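Long-range contacts in halogenase PltM (Pseudomonas fluorescens, PDB 6BZN), which halogenates phenolic compounds, with chloride, bromide or iodide as the halogen source, probably using a bound FAD as its flavin cofactor: residues L108-A113 against K246-H251; K185-I190 against G333-L338. All blocks are in the same frame, centred on the assembly; numbering follows the deposited sequence.

Contact 1: residues L108-A113 against K246-H251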
ATOM      1  N   LEU A 108      -9.488   1.653 -12.822  1.00 17.04           N
ATOM      2  CA  LEU A 108      -9.936   3.005 -13.105  1.00 18.29           C
ATOM      3  C   LEU A 108     -10.415   3.699 -11.842  1.00 18.66           C
ATOM      4  O   LEU A 108     -10.914   4.831 -11.914  1.00 18.92           O
ATOM      5  CB  LEU A 108     -11.041   2.958 -14.148  1.00 19.45           C
ATOM      6  CG  LEU A 108     -10.634   2.280 -15.454  1.00 20.80           C
ATOM      7  CD1 LEU A 108     -11.832   2.157 -16.394  1.00 21.63           C
ATOM      8  CD2 LEU A 108      -9.490   3.027 -16.116  1.00 22.32           C
ATOM      9  N   GLY A 109     -10.249   3.032 -10.696  1.00 17.29           N
ATOM     10  CA  GLY A 109     -10.594   3.592  -9.401  1.00 17.92           C
ATOM     11  C   GLY A 109     -10.787   2.517  -8.348  1.00 17.60           C
ATOM     12  O   GLY A 109     -10.620   1.327  -8.622  1.00 16.91           O
ATOM     13  N   PHE A 110     -11.102   2.963  -7.140  1.00 17.34           N
ATOM     14  CA  PHE A 110     -11.530   2.089  -6.043  1.00 17.48           C
ATOM     15  C   PHE A 110     -13.054   2.094  -6.032  1.00 17.18           C
ATOM     16  O   PHE A 110     -13.662   3.155  -6.136  1.00 18.23           O
ATOM     17  CB  PHE A 110     -11.028   2.603  -4.683  1.00 18.19           C
ATOM     18  CG  PHE A 110      -9.559   2.310  -4.359  1.00 18.98           C
ATOM     19  CD1 PHE A 110      -8.756   1.468  -5.134  1.00 19.72           C
ATOM     20  CD2 PHE A 110      -9.000   2.843  -3.201  1.00 19.54           C
ATOM     21  CE1 PHE A 110      -7.431   1.203  -4.771  1.00 20.23           C
ATOM     22  CE2 PHE A 110      -7.668   2.594  -2.849  1.00 19.23           C
ATOM     23  CZ  PHE A 110      -6.887   1.766  -3.629  1.00 19.02           C
ATOM     24  N   SER A 111     -13.674   0.925  -5.916  1.00 15.16           N
ATOM     25  CA  SER A 111     -15.116   0.832  -5.769  1.00 14.57           C
ATOM     26  C   SER A 111     -15.443   0.073  -4.489  1.00 13.94           C
ATOM     27  O   SER A 111     -14.684  -0.809  -4.051  1.00 12.45           O
ATOM     28  CB  SER A 111     -15.756   0.151  -6.975  1.00 14.94           C
ATOM     29  OG  SER A 111     -15.281  -1.168  -7.127  1.00 16.01           O
ATOM     30  N   PHE A 112     -16.574   0.438  -3.892  1.00 13.14           N
ATOM     31  CA  PHE A 112     -17.004  -0.116  -2.617  1.00 13.23           C
ATOM     32  C   PHE A 112     -18.466  -0.491  -2.722  1.00 13.95           C
ATOM     33  O   PHE A 112     -19.270   0.358  -3.085  1.00 14.03           O
ATOM     34  CB  PHE A 112     -16.802   0.903  -1.488  1.00 13.56           C
ATOM     35  CG  PHE A 112     -15.376   1.364  -1.342  1.00 13.68           C
ATOM     36  CD1 PHE A 112     -14.887   2.409  -2.113  1.00 13.84           C
ATOM     37  CD2 PHE A 112     -14.509   0.720  -0.473  1.00 14.04           C
ATOM     38  CE1 PHE A 112     -13.569   2.817  -1.997  1.00 14.28           C
ATOM     39  CE2 PHE A 112     -13.186   1.119  -0.359  1.00 13.82           C
ATOM     40  CZ  PHE A 112     -12.714   2.175  -1.109  1.00 13.82           C
ATOM     41  N   ALA A 113     -18.806  -1.749  -2.433  1.00 13.91           N
ATOM     42  CA  ALA A 113     -20.187  -2.217  -2.408  1.00 13.71           C
ATOM     43  C   ALA A 113     -20.469  -2.778  -1.029  1.00 13.69           C
ATOM     44  O   ALA A 113     -19.707  -3.615  -0.527  1.00 12.95           O
ATOM     45  CB  ALA A 113     -20.401  -3.284  -3.463  1.00 13.64           C
ATOM     46  N   LYS A 246     -13.175  -3.223 -13.864  1.00 15.49           N
ATOM     47  CA  LYS A 246     -11.977  -2.430 -14.099  1.00 16.27           C
ATOM     48  C   LYS A 246     -11.700  -1.487 -12.924  1.00 14.98           C
ATOM     49  O   LYS A 246     -11.380  -0.315 -13.110  1.00 14.28           O
ATOM     50  CB  LYS A 246     -12.116  -1.632 -15.412  1.00 17.64           C
ATOM     51  CG  LYS A 246     -12.308  -2.485 -16.659  1.00 20.18           C
ATOM     52  CD  LYS A 246     -12.248  -1.615 -17.908  1.00 23.34           C
ATOM     53  CE  LYS A 246     -12.545  -2.388 -19.194  1.00 26.17           C
ATOM     54  NZ  LYS A 246     -11.436  -3.298 -19.588  1.00 28.48           N
ATOM     55  N   SER A 247     -11.796  -2.023 -11.714  1.00 14.55           N
ATOM     56  CA  SER A 247     -11.542  -1.285 -10.492  1.00 14.14           C
ATOM     57  C   SER A 247     -11.038  -2.242  -9.422  1.00 13.50           C
ATOM     58  O   SER A 247     -11.192  -3.461  -9.536  1.00 12.97           O
ATOM     59  CB  SER A 247     -12.832  -0.619 -10.003  1.00 14.77           C
ATOM     60  OG  SER A 247     -13.665  -1.533  -9.307  1.00 15.33           O
ATOM     61  N   THR A 248     -10.445  -1.684  -8.383  1.00 13.38           N
ATOM     62  CA  THR A 248     -10.218  -2.426  -7.154  1.00 13.07           C
ATOM     63  C   THR A 248     -11.528  -2.418  -6.375  1.00 12.65           C
ATOM     64  O   THR A 248     -11.910  -1.403  -5.808  1.00 11.70           O
ATOM     65  CB  THR A 248      -9.134  -1.761  -6.320  1.00 13.99           C
ATOM     66  OG1 THR A 248      -7.989  -1.527  -7.156  1.00 15.08           O
ATOM     67  CG2 THR A 248      -8.755  -2.603  -5.101  1.00 13.88           C
ATOM     68  N   LEU A 249     -12.197  -3.560  -6.353  1.00 12.15           N
ATOM     69  CA  LEU A 249     -13.525  -3.677  -5.788  1.00 12.37           C
ATOM     70  C   LEU A 249     -13.421  -4.171  -4.355  1.00 12.36           C
ATOM     71  O   LEU A 249     -12.766  -5.194  -4.091  1.00 12.35           O
ATOM     72  CB  LEU A 249     -14.355  -4.619  -6.654  1.00 12.66           C
ATOM     73  CG  LEU A 249     -15.671  -5.181  -6.140  1.00 12.90           C
ATOM     74  CD1 LEU A 249     -16.624  -4.073  -5.726  1.00 13.35           C
ATOM     75  CD2 LEU A 249     -16.274  -6.053  -7.234  1.00 13.17           C
ATOM     76  N   HIS A 250     -14.070  -3.435  -3.452  1.00 12.08           N
ATOM     77  CA  HIS A 250     -14.098  -3.720  -2.028  1.00 12.63           C
ATOM     78  C   HIS A 250     -15.539  -4.037  -1.653  1.00 12.84           C
ATOM     79  O   HIS A 250     -16.399  -3.151  -1.721  1.00 12.84           O
ATOM     80  CB  HIS A 250     -13.672  -2.477  -1.233  1.00 12.96           C
ATOM     81  CG  HIS A 250     -12.326  -1.927  -1.596  1.00 13.52           C
ATOM     82  ND1 HIS A 250     -12.075  -1.286  -2.789  1.00 13.98           N
ATOM     83  CD2 HIS A 250     -11.174  -1.858  -0.887  1.00 13.76           C
ATOM     84  CE1 HIS A 250     -10.814  -0.884  -2.817  1.00 14.15           C
ATOM     85  NE2 HIS A 250     -10.245  -1.223  -1.674  1.00 14.40           N
ATOM     86  N   HIS A 251     -15.814  -5.285  -1.286  1.00 12.80           N
ATOM     87  CA  HIS A 251     -17.111  -5.655  -0.733  1.00 12.88           C
ATOM     88  C   HIS A 251     -16.990  -5.506   0.765  1.00 13.22           C
ATOM     89  O   HIS A 251     -16.174  -6.197   1.382  1.00 13.01           O
ATOM     90  CB  HIS A 251     -17.445  -7.093  -1.073  1.00 12.92           C
ATOM     91  CG  HIS A 251     -17.805  -7.292  -2.499  1.00 13.31           C
ATOM     92  ND1 HIS A 251     -18.920  -6.723  -3.068  1.00 13.26           N
ATOM     93  CD2 HIS A 251     -17.210  -8.009  -3.476  1.00 13.46           C
ATOM     94  CE1 HIS A 251     -18.997  -7.074  -4.336  1.00 13.77           C
ATOM     95  NE2 HIS A 251     -17.974  -7.862  -4.600  1.00 13.62           N
TER

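Contact 2: residues K185-I190 against G333-L338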
ATOM      1  N   LYS A 185      30.514  -7.828   4.514  1.00 19.52           N
ATOM      2  CA  LYS A 185      30.612  -6.623   5.323  1.00 20.68           C
ATOM      3  C   LYS A 185      30.129  -5.410   4.534  1.00 19.27           C
ATOM      4  O   LYS A 185      30.292  -5.341   3.312  1.00 19.55           O
ATOM      5  CB  LYS A 185      32.050  -6.405   5.807  1.00 23.44           C
ATOM      6  CG  LYS A 185      32.612  -7.530   6.679  1.00 26.50           C
ATOM      7  CD  LYS A 185      34.063  -7.267   7.089  1.00 29.35           C
ATOM      8  CE  LYS A 185      34.165  -6.080   8.049  1.00 31.97           C
ATOM      9  NZ  LYS A 185      35.445  -6.025   8.824  1.00 34.62           N
ATOM     10  N   ALA A 186      29.513  -4.464   5.234  1.00 17.27           N
ATOM     11  CA  ALA A 186      29.074  -3.225   4.623  1.00 16.51           C
ATOM     12  C   ALA A 186      29.076  -2.066   5.606  1.00 16.17           C
ATOM     13  O   ALA A 186      29.241  -2.259   6.823  1.00 16.49           O
ATOM     14  CB  ALA A 186      27.693  -3.388   4.010  1.00 16.70           C
ATOM     15  N   ALA A 187      28.913  -0.867   5.069  1.00 14.81           N
ATOM     16  CA  ALA A 187      28.778   0.317   5.910  1.00 15.28           C
ATOM     17  C   ALA A 187      27.389   0.430   6.546  1.00 15.22           C
ATOM     18  O   ALA A 187      27.248   1.079   7.590  1.00 15.26           O
ATOM     19  CB  ALA A 187      29.094   1.575   5.121  1.00 15.64           C
ATOM     20  N   PHE A 188      26.380  -0.188   5.928  1.00 14.50           N
ATOM     21  CA  PHE A 188      24.974   0.071   6.274  1.00 14.44           C
ATOM     22  C   PHE A 188      24.103  -1.090   5.801  1.00 13.86           C
ATOM     23  O   PHE A 188      24.398  -1.711   4.767  1.00 14.28           O
ATOM     24  CB  PHE A 188      24.528   1.343   5.570  1.00 14.30           C
ATOM     25  CG  PHE A 188      23.286   1.990   6.136  1.00 14.21           C
ATOM     26  CD1 PHE A 188      23.323   2.644   7.356  1.00 14.57           C
ATOM     27  CD2 PHE A 188      22.104   2.018   5.404  1.00 14.33           C
ATOM     28  CE1 PHE A 188      22.199   3.286   7.864  1.00 14.37           C
ATOM     29  CE2 PHE A 188      20.979   2.669   5.890  1.00 14.14           C
ATOM     30  CZ  PHE A 188      21.021   3.301   7.124  1.00 14.38           C
ATOM     31  N   ILE A 189      23.046  -1.376   6.550  1.00 13.39           N
ATOM     32  CA  ILE A 189      22.115  -2.457   6.183  1.00 13.10           C
ATOM     33  C   ILE A 189      20.681  -1.916   6.124  1.00 12.88           C
ATOM     34  O   ILE A 189      20.238  -1.210   7.021  1.00 12.42           O
ATOM     35  CB  ILE A 189      22.268  -3.706   7.090  1.00 13.43           C
ATOM     36  CG1 ILE A 189      21.404  -4.861   6.576  1.00 13.97           C
ATOM     37  CG2 ILE A 189      21.952  -3.440   8.560  1.00 13.58           C
ATOM     38  CD1 ILE A 189      21.903  -6.227   7.031  1.00 13.92           C
ATOM     39  N   ILE A 190      19.991  -2.220   5.031  1.00 12.23           N
ATOM     40  CA  ILE A 190      18.591  -1.832   4.842  1.00 12.75           C
ATOM     41  C   ILE A 190      17.739  -3.090   4.877  1.00 12.67           C
ATOM     42  O   ILE A 190      17.971  -4.014   4.104  1.00 12.46           O
ATOM     43  CB  ILE A 190      18.389  -1.089   3.514  1.00 12.63           C
ATOM     44  CG1 ILE A 190      19.194   0.204   3.547  1.00 12.81           C
ATOM     45  CG2 ILE A 190      16.910  -0.773   3.267  1.00 12.82           C
ATOM     46  CD1 ILE A 190      19.314   0.892   2.207  1.00 12.69           C
ATOM     47  N   GLY A 333      18.989   3.455  12.795  1.00 15.56           N
ATOM     48  CA  GLY A 333      20.122   3.586  13.723  1.00 15.97           C
ATOM     49  C   GLY A 333      21.312   4.134  12.982  1.00 16.63           C
ATOM     50  O   GLY A 333      21.207   4.514  11.819  1.00 17.36           O
ATOM     51  N   ASP A 334      22.465   4.148  13.648  1.00 16.84           N
ATOM     52  CA  ASP A 334      23.718   4.553  13.017  1.00 16.96           C
ATOM     53  C   ASP A 334      23.978   3.744  11.739  1.00 16.26           C
ATOM     54  O   ASP A 334      24.415   4.302  10.733  1.00 15.54           O
ATOM     55  CB  ASP A 334      24.914   4.336  13.976  1.00 17.58           C
ATOM     56  CG  ASP A 334      24.913   5.287  15.175  1.00 18.56           C
ATOM     57  OD1 ASP A 334      24.066   6.201  15.247  1.00 17.37           O
ATOM     58  OD2 ASP A 334      25.776   5.112  16.061  1.00 19.75           O
ATOM     59  N   ARG A 335      23.718   2.436  11.809  1.00 16.27           N
ATOM     60  CA  ARG A 335      24.121   1.500  10.749  1.00 16.74           C
ATOM     61  C   ARG A 335      22.990   0.714  10.091  1.00 15.97           C
ATOM     62  O   ARG A 335      23.265  -0.221   9.334  1.00 15.03           O
ATOM     63  CB  ARG A 335      25.159   0.513  11.306  1.00 17.82           C
ATOM     64  CG  ARG A 335      26.438   1.172  11.817  1.00 18.94           C
ATOM     65  CD  ARG A 335      27.275   1.654  10.650  1.00 19.23           C
ATOM     66  NE  ARG A 335      28.534   2.288  11.043  1.00 19.48           N
ATOM     67  CZ  ARG A 335      29.534   2.574  10.201  1.00 19.51           C
ATOM     68  NH1 ARG A 335      29.454   2.281   8.902  1.00 18.46           N
ATOM     69  NH2 ARG A 335      30.642   3.161  10.662  1.00 19.92           N
ATOM     70  N   PHE A 336      21.736   1.101  10.329  1.00 14.92           N
ATOM     71  CA  PHE A 336      20.622   0.393   9.708  1.00 14.74           C
ATOM     72  C   PHE A 336      19.426   1.286   9.472  1.00 14.26           C
ATOM     73  O   PHE A 336      19.274   2.339  10.084  1.00 14.33           O
ATOM     74  CB  PHE A 336      20.183  -0.819  10.535  1.00 14.81           C
ATOM     75  CG  PHE A 336      19.484  -0.458  11.818  1.00 15.12           C
ATOM     76  CD1 PHE A 336      18.109  -0.261  11.850  1.00 15.09           C
ATOM     77  CD2 PHE A 336      20.203  -0.301  12.992  1.00 15.57           C
ATOM     78  CE1 PHE A 336      17.457   0.063  13.033  1.00 15.18           C
ATOM     79  CE2 PHE A 336      19.556   0.029  14.178  1.00 15.91           C
ATOM     80  CZ  PHE A 336      18.184   0.218  14.196  1.00 15.61           C
ATOM     81  N   CYS A 337      18.577   0.820   8.565  1.00 14.37           N
ATOM     82  CA  CYS A 337      17.244   1.369   8.385  1.00 14.39           C
ATOM     83  C   CYS A 337      16.317   0.218   8.028  1.00 14.17           C
ATOM     84  O   CYS A 337      16.669  -0.648   7.209  1.00 12.94           O
ATOM     85  CB  CYS A 337      17.222   2.427   7.289  1.00 14.98           C
ATOM     86  SG  CYS A 337      15.548   2.962   6.824  1.00 17.15           S
ATOM     87  N   LEU A 338      15.156   0.198   8.679  1.00 13.74           N
ATOM     88  CA  LEU A 338      14.067  -0.682   8.302  1.00 14.19           C
ATOM     89  C   LEU A 338      13.181   0.083   7.338  1.00 13.82           C
ATOM     90  O   LEU A 338      12.725   1.182   7.647  1.00 12.80           O
ATOM     91  CB  LEU A 338      13.229  -1.090   9.515  1.00 15.58           C
ATOM     92  CG  LEU A 338      13.742  -2.191  10.438  1.00 17.91           C
ATOM     93  CD1 LEU A 338      15.187  -2.025  10.826  1.00 18.42           C
ATOM     94  CD2 LEU A 338      12.842  -2.310  11.657  1.00 18.49           C
TER

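Contact 1: residues L108-A113 against K246-H251
His-250 and Ser-111 meet across two neighbouring strands, where one carbonyl takes two bonds from one residue. Ser-111 O accepts the backbone N of His-250 at 2.8 Å, and it also accepts the imidazole atom His-250 ND1 at 2.9 Å. The two donors come from opposite faces of the carbonyl plane, while the oxygen lies close to the plane of the ring. With CG anti to its carbonyl carbon and beside its own N (chi1 -56°), the ring of His-250 stands where ND1 and N can both reach the same oxygen, and the second bond fixes the rotation of the imidazole. Further backbone bonds of the parallel pairing run from Leu-108 N to Lys-246 O, Thr-248 N to Gly-109 O, Ser-111 N to Thr-248 O and Ala-113 N to His-250 O.

The same imidazole centres an aromatic cluster. Phe-112 lies alongside it as an offset stack, ring centroids 4.3 Å apart, and puts CE2 over one face of the imidazole. Toward Phe-110 the imidazole turns its edge: His-250 CE1 stands 3.8 Å from Phe-110 CG, with the planes at 66°. Thr-248 packs beside the Phe-110 ring, CB 3.5 Å from CD1, while its hydroxyl bonds to His-137.

On the other face of the sheet, Ser-111 OG donates to Ser-247 OG at 2.7 Å; Ser-247 OG is also bonded to Leu-244 O, so the two buried hydroxyls form a short chain of bonds ending on that carbonyl. Ala-113 CB rests 3.8 Å from His-251 ND1, a nitrogen that is hydrogen-bonded to His-115.

Strands 126-131 and 256-262 flank the pair in a mixed sheet of the kind that flavin monooxygenase-like folds set beside the cofactor. Its aromatic face borders the FAD site.

Contact 2: residues K185-I190 against G333-L338
Ile-189 pairs with Phe-336, and Ile-190 with Cys-337, at the outer edge of the five-stranded parallel sheet of a Rossmann-type nucleotide-binding fold. Strand 24-29 lies on the other flank of 188-191. Backbone bonds join the pair: Ile-189 N donates to Arg-335 O and Cys-337 N to Ile-189 O, each at 3.0 Å.

A side chain adds a third bond. Arg-335, its chain bent at chi2 (-73°), swings its guanidinium back to Ala-187, where NH1 meets O at 2.8 Å. The bond is nearly straight, in both the guanidinium and carbonyl planes, on a lone pair of the oxygen. It fastens the corner where the chain leaves strand 181-186, and NH2 goes on to Asp-171 O.

Much of the apolar contact comes from Phe-188. Its ring reaches over the neighbouring backbone, CE1 3.3 Å from Phe-336 N, with Phe-336 CA over one face and Cys-337 CB beside CZ. The rings of Trp-377 and Phe-382 also meet it. Replacing Phe-188 with an alanine would probably strip cover from the backbone of 335-337 and take from Trp-377 and Phe-382 an aromatic ring they pack against. From the other face of the sheet, Ile-189 CG2 touches Phe-336 CB at 3.7 Å.

The turn into strand 336-338 closes on itself: Gly-333 N bonds to Phe-336 O and lies over the centre of the Phe-336 ring, 3.5 Å above its plane.

How the contacts relate
Contacts 1 and 2 lie on opposite sides of the chain's centre, 39 Å apart between centres and about 23 Å between nearest atoms. Their segments alternate along the sequence, the chain passing between the mixed sheet of contact 1 and the parallel sheet of contact 2. Both can be placed against the FAD site, empty of FAD in this model. In contact 1 two side chains come within about 4 Å of those of FAD-binding residues, Thr-248 by Ala-65 and Phe-110 by Ser-351; contact 2 stands further back, Ile-190 about 8 Å from Ala-34 between side chains. Each has its own calcium ion nearby, about 9 Å from the Phe-110 side chain and about 8 Å from that of Ala-187.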